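Local coordinates for protein SPI-1 type 3 secretion system pilotin (Salmonella typhimurium, PDB 6XFJ) that pilots the secretin InvG to its proper place in the outer membrane, a step in building the type III secretion injectisome that delivers effectors into host cells, at residues B[29-32]-B[33-37]; B[71-74]-B[75-79]. All coordinates share one frame; numbering follows the deposited sequence.

Contact 1: B[29-32]-B[33-37]; sequences QALT and FFQEH
Gln29 and Phe33, Ala30 and Phe34, Leu31 and Gln35, and Thr32 and Glu36 pair one turn apart in the closing turns of helix 25-36, a worked example of i to i+4 bonding in the all-helical C-terminal part of the InvH lipoprotein. Four backbone amides find four carbonyls: Phe33 N bonds Gln29 O, Phe34 N bonds Ala30 O, Gln35 N bonds Leu31 O and Glu36 N bonds Thr32 O, all at 2.9 to 3.0 Å. The last is the most bent, at 147°.

The polar side chains are largely satisfied by partners beyond this turn. Thr32 OG1 turns back to Glu28 O, which leaves CG2 beside the carboxylate of Glu36, 3.6 Å from OE2, while Glu36 OE1 bonds Tyr69 OH. Gln29 NE2 reaches across the dimer interface to the carbonyls of Leu66 and Lys64 of the second subunit. The side chain of Gln35, extended beyond CG, crosses that of Leu31 at a slant, with Gln35 NE2 3.6 Å from Leu31 CG.

On the buried flank, Phe33 and Phe34 pack toward Leu50 of helix 44-59 and Tyr40. Phe33 CD2 sits over the centre of the Phe34 ring. Phe33 O accepts twice: a weak bond comes from Glu36 N, and His37 ND1 donates to the same oxygen at 2.7 Å and 162°, with the oxygen lying in the plane of the imidazole.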
loop_
_atom_site.group_PDB
_atom_site.type_symbol
_atom_site.label_atom_id
_atom_site.label_comp_id
_atom_site.label_asym_id
_atom_site.label_seq_id
_atom_site.Cartn_x
_atom_site.Cartn_y
_atom_site.Cartn_z
ATOM N N GLN B 29 -7.490 4.247 1.245
ATOM C CA GLN B 29 -7.399 4.046 -0.214
ATOM C C GLN B 29 -8.543 3.145 -0.687
ATOM O O GLN B 29 -9.158 3.405 -1.734
ATOM C CB GLN B 29 -6.065 3.399 -0.534
ATOM C CG GLN B 29 -4.921 4.405 -0.497
ATOM C CD GLN B 29 -3.568 3.756 -0.637
ATOM O OE1 GLN B 29 -3.483 2.591 -0.995
ATOM N NE2 GLN B 29 -2.482 4.469 -0.381
ATOM N N ALA B 30 -8.791 2.054 0.012
ATOM C CA ALA B 30 -9.884 1.148 -0.341
ATOM C C ALA B 30 -11.209 1.883 -0.316
ATOM O O ALA B 30 -12.010 1.738 -1.258
ATOM C CB ALA B 30 -9.900 -0.046 0.584
ATOM N N LEU B 31 -11.457 2.671 0.727
ATOM C CA LEU B 31 -12.726 3.432 0.805
ATOM C C LEU B 31 -12.805 4.378 -0.404
ATOM O O LEU B 31 -13.896 4.469 -1.027
ATOM C CB LEU B 31 -12.803 4.177 2.134
ATOM C CG LEU B 31 -14.100 4.938 2.321
ATOM C CD1 LEU B 31 -15.306 4.039 2.293
ATOM C CD2 LEU B 31 -14.086 5.692 3.632
ATOM N N THR B 32 -11.721 5.078 -0.748
ATOM C CA THR B 32 -11.718 5.980 -1.925
ATOM C C THR B 32 -12.143 5.212 -3.173
ATOM O O THR B 32 -13.030 5.645 -3.926
ATOM C CB THR B 32 -10.352 6.633 -2.131
ATOM O OG1 THR B 32 -10.090 7.429 -0.970
ATOM C CG2 THR B 32 -10.309 7.539 -3.349
ATOM N N PHE B 33 -11.544 4.052 -3.390
ATOM C CA PHE B 33 -11.836 3.256 -4.596
ATOM C C PHE B 33 -13.332 2.933 -4.634
ATOM O O PHE B 33 -13.975 3.139 -5.659
ATOM C CB PHE B 33 -11.017 1.957 -4.576
ATOM C CG PHE B 33 -11.450 1.071 -5.705
ATOM C CD1 PHE B 33 -10.956 1.256 -6.980
ATOM C CD2 PHE B 33 -12.469 0.148 -5.517
ATOM C CE1 PHE B 33 -11.427 0.478 -8.029
ATOM C CE2 PHE B 33 -12.916 -0.656 -6.564
ATOM C CZ PHE B 33 -12.403 -0.458 -7.807
ATOM N N PHE B 34 -13.905 2.448 -3.530
ATOM C CA PHE B 34 -15.324 2.004 -3.542
ATOM C C PHE B 34 -16.267 3.198 -3.657
ATOM O O PHE B 34 -17.244 3.089 -4.360
ATOM C CB PHE B 34 -15.611 1.078 -2.365
ATOM C CG PHE B 34 -15.053 -0.291 -2.647
ATOM C CD1 PHE B 34 -15.615 -1.093 -3.631
ATOM C CD2 PHE B 34 -13.911 -0.738 -2.006
ATOM C CE1 PHE B 34 -15.084 -2.347 -3.926
ATOM C CE2 PHE B 34 -13.369 -1.959 -2.343
ATOM C CZ PHE B 34 -13.945 -2.742 -3.300
ATOM N N GLN B 35 -15.894 4.335 -3.073
ATOM C CA GLN B 35 -16.728 5.560 -3.220
ATOM C C GLN B 35 -16.763 5.979 -4.692
ATOM O O GLN B 35 -17.812 6.493 -5.131
ATOM C CB GLN B 35 -16.234 6.682 -2.306
ATOM C CG GLN B 35 -16.458 6.341 -0.841
ATOM C CD GLN B 35 -15.832 7.351 0.096
ATOM O OE1 GLN B 35 -14.837 7.993 -0.239
ATOM N NE2 GLN B 35 -16.398 7.494 1.292
ATOM N N GLU B 36 -15.661 5.788 -5.423
ATOM C CA GLU B 36 -15.505 6.169 -6.861
ATOM C C GLU B 36 -16.193 5.112 -7.760
ATOM O O GLU B 36 -16.336 5.376 -8.952
ATOM C CB GLU B 36 -14.017 6.270 -7.250
ATOM C CG GLU B 36 -13.280 7.493 -6.758
ATOM C CD GLU B 36 -11.778 7.424 -7.001
ATOM O OE1 GLU B 36 -11.316 6.355 -7.498
ATOM O OE2 GLU B 36 -11.067 8.444 -6.725
ATOM N N HIS B 37 -16.465 3.906 -7.233
ATOM C CA HIS B 37 -16.986 2.773 -8.047
ATOM C C HIS B 37 -18.161 2.122 -7.332
ATOM O O HIS B 37 -18.098 0.919 -7.043
ATOM C CB HIS B 37 -15.857 1.778 -8.339
ATOM C CG HIS B 37 -14.697 2.367 -9.057
ATOM N ND1 HIS B 37 -13.653 3.026 -8.383
ATOM C CD2 HIS B 37 -14.373 2.372 -10.374
ATOM C CE1 HIS B 37 -12.763 3.448 -9.282
ATOM N NE2 HIS B 37 -13.182 3.065 -10.506
#

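Contact 2: B[71-74]-B[75-79]; sequences TLLA and AHERL
Helix 68-80, the last helix in this C-terminal part of the InvH lipoprotein, supplies this contact, in which two successive turns are joined by regular i to i+4 bonds. Ala75 N donates to Thr71 O, His76 N to Leu72 O, Glu77 N to Leu73 O and Arg78 N to Ala74 O, all at 2.9 to 3.0 Å.

Leu73 and Glu77 lie askew to one another, so that Glu77 OE2 comes 3.6 Å from Leu73 CG and 3.9 Å from Leu73 CD2, a carboxylate oxygen against a branched aliphatic end. The torsion that puts Leu73 CG anti to its own amide nitrogen (chi1 -168°) carries the isobutyl group forward along the helix toward Glu77. Arg78 begins beside the preceding turn, its CG 3.2 Å from Ala74 O, then runs extended to a guanidinium that forms a salt bridge with Glu60.

Thr71 OG1 bonds back to Ser67 O, the carbonyl one turn earlier. His76 ND1, by contrast, is hydrogen-bonded with Tyr40 OH, far back along the chain. Leu72 packs on Phe33 and Phe34 of helix 25-36. The chemistry thus divides the work: backbone bonds hold the turns together, whereas the guanidinium of Arg78 and the imidazole of His76 fasten this helix to Glu60 and Tyr40.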
loop_
_atom_site.group_PDB
_atom_site.type_symbol
_atom_site.label_atom_id
_atom_site.label_comp_id
_atom_site.label_asym_id
_atom_site.label_seq_id
_atom_site.Cartn_x
_atom_site.Cartn_y
_atom_site.Cartn_z
ATOM N N THR B 71 -4.053 -1.493 -7.088
ATOM C CA THR B 71 -4.399 -2.894 -7.427
ATOM C C THR B 71 -5.894 -3.108 -7.529
ATOM O O THR B 71 -6.319 -3.901 -8.374
ATOM C CB THR B 71 -3.709 -3.840 -6.477
ATOM O OG1 THR B 71 -4.019 -3.528 -5.143
ATOM C CG2 THR B 71 -2.209 -3.820 -6.695
ATOM N N LEU B 72 -6.716 -2.458 -6.734
ATOM C CA LEU B 72 -8.185 -2.455 -6.963
ATOM C C LEU B 72 -8.495 -1.887 -8.348
ATOM O O LEU B 72 -9.329 -2.386 -9.064
ATOM C CB LEU B 72 -8.916 -1.716 -5.848
ATOM C CG LEU B 72 -9.004 -2.417 -4.505
ATOM C CD1 LEU B 72 -9.437 -1.487 -3.416
ATOM C CD2 LEU B 72 -9.960 -3.627 -4.579
ATOM N N LEU B 73 -7.838 -0.766 -8.670
ATOM C CA LEU B 73 -8.124 -0.099 -9.955
ATOM C C LEU B 73 -7.695 -1.029 -11.109
ATOM O O LEU B 73 -8.416 -1.155 -12.064
ATOM C CB LEU B 73 -7.400 1.239 -10.007
ATOM C CG LEU B 73 -7.817 2.175 -11.134
ATOM C CD1 LEU B 73 -9.252 2.607 -11.024
ATOM C CD2 LEU B 73 -6.930 3.391 -11.143
ATOM N N ALA B 74 -6.520 -1.659 -10.982
ATOM C CA ALA B 74 -6.087 -2.667 -11.983
ATOM C C ALA B 74 -7.106 -3.807 -12.122
ATOM O O ALA B 74 -7.416 -4.185 -13.255
ATOM C CB ALA B 74 -4.729 -3.200 -11.653
ATOM N N ALA B 75 -7.633 -4.282 -11.014
ATOM C CA ALA B 75 -8.637 -5.366 -11.037
ATOM C C ALA B 75 -9.894 -4.896 -11.779
ATOM O O ALA B 75 -10.382 -5.619 -12.659
ATOM C CB ALA B 75 -8.922 -5.792 -9.631
ATOM N N HIS B 76 -10.300 -3.659 -11.493
ATOM C CA HIS B 76 -11.476 -3.084 -12.148
ATOM C C HIS B 76 -11.213 -3.007 -13.645
ATOM O O HIS B 76 -12.109 -3.319 -14.439
ATOM C CB HIS B 76 -11.725 -1.737 -11.515
ATOM C CG HIS B 76 -12.694 -0.894 -12.233
ATOM N ND1 HIS B 76 -14.036 -1.155 -12.251
ATOM C CD2 HIS B 76 -12.496 0.273 -12.907
ATOM C CE1 HIS B 76 -14.652 -0.185 -12.930
ATOM N NE2 HIS B 76 -13.717 0.683 -13.372
ATOM N N GLU B 77 -10.078 -2.482 -14.030
ATOM C CA GLU B 77 -9.758 -2.305 -15.462
ATOM C C GLU B 77 -9.654 -3.635 -16.174
ATOM O O GLU B 77 -10.053 -3.736 -17.324
ATOM C CB GLU B 77 -8.474 -1.489 -15.608
ATOM C CG GLU B 77 -8.626 -0.035 -15.214
ATOM C CD GLU B 77 -7.418 0.869 -15.392
ATOM O OE1 GLU B 77 -6.644 0.611 -16.233
ATOM O OE2 GLU B 77 -7.358 1.893 -14.720
ATOM N N ARG B 78 -9.123 -4.645 -15.491
ATOM C CA ARG B 78 -9.061 -5.971 -16.113
ATOM C C ARG B 78 -10.509 -6.477 -16.362
ATOM O O ARG B 78 -10.770 -7.099 -17.422
ATOM C CB ARG B 78 -8.269 -6.980 -15.278
ATOM C CG ARG B 78 -6.781 -6.678 -15.231
ATOM C CD ARG B 78 -6.029 -7.673 -14.361
ATOM N NE ARG B 78 -4.613 -7.360 -14.293
ATOM C CZ ARG B 78 -3.677 -8.173 -13.821
ATOM N NH1 ARG B 78 -4.015 -9.371 -13.371
ATOM N NH2 ARG B 78 -2.422 -7.759 -13.770
ATOM N N LEU B 79 -11.430 -6.262 -15.423
ATOM C CA LEU B 79 -12.847 -6.621 -15.627
ATOM C C LEU B 79 -13.385 -5.863 -16.836
ATOM O O LEU B 79 -14.123 -6.470 -17.608
ATOM C CB LEU B 79 -13.686 -6.272 -14.406
ATOM C CG LEU B 79 -13.532 -7.213 -13.225
ATOM C CD1 LEU B 79 -14.552 -6.883 -12.146
ATOM C CD2 LEU B 79 -13.709 -8.652 -13.681
#

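How the contacts relate
From the N terminus the chain meets contact 1 first, near the end of helix 25-36, then passes through helices 39-42 and 44-59 before contact 2 in helix 68-80. The two stand in series: each spans consecutive residues, neither encloses a long loop, and they do not nest or cross. Their centres are 12 Å apart, yet they touch. The His37 and His76 rings meet edge-to-face, with His37 CD2 3.5 Å from His76 NE2, and Phe33 CE1 approaches Leu72 O at 3.7 Å. These meetings tie the C-terminal end of helix 25-36 and His37 to helix 68-80, and both contacts also meet the second subunit of the dimer.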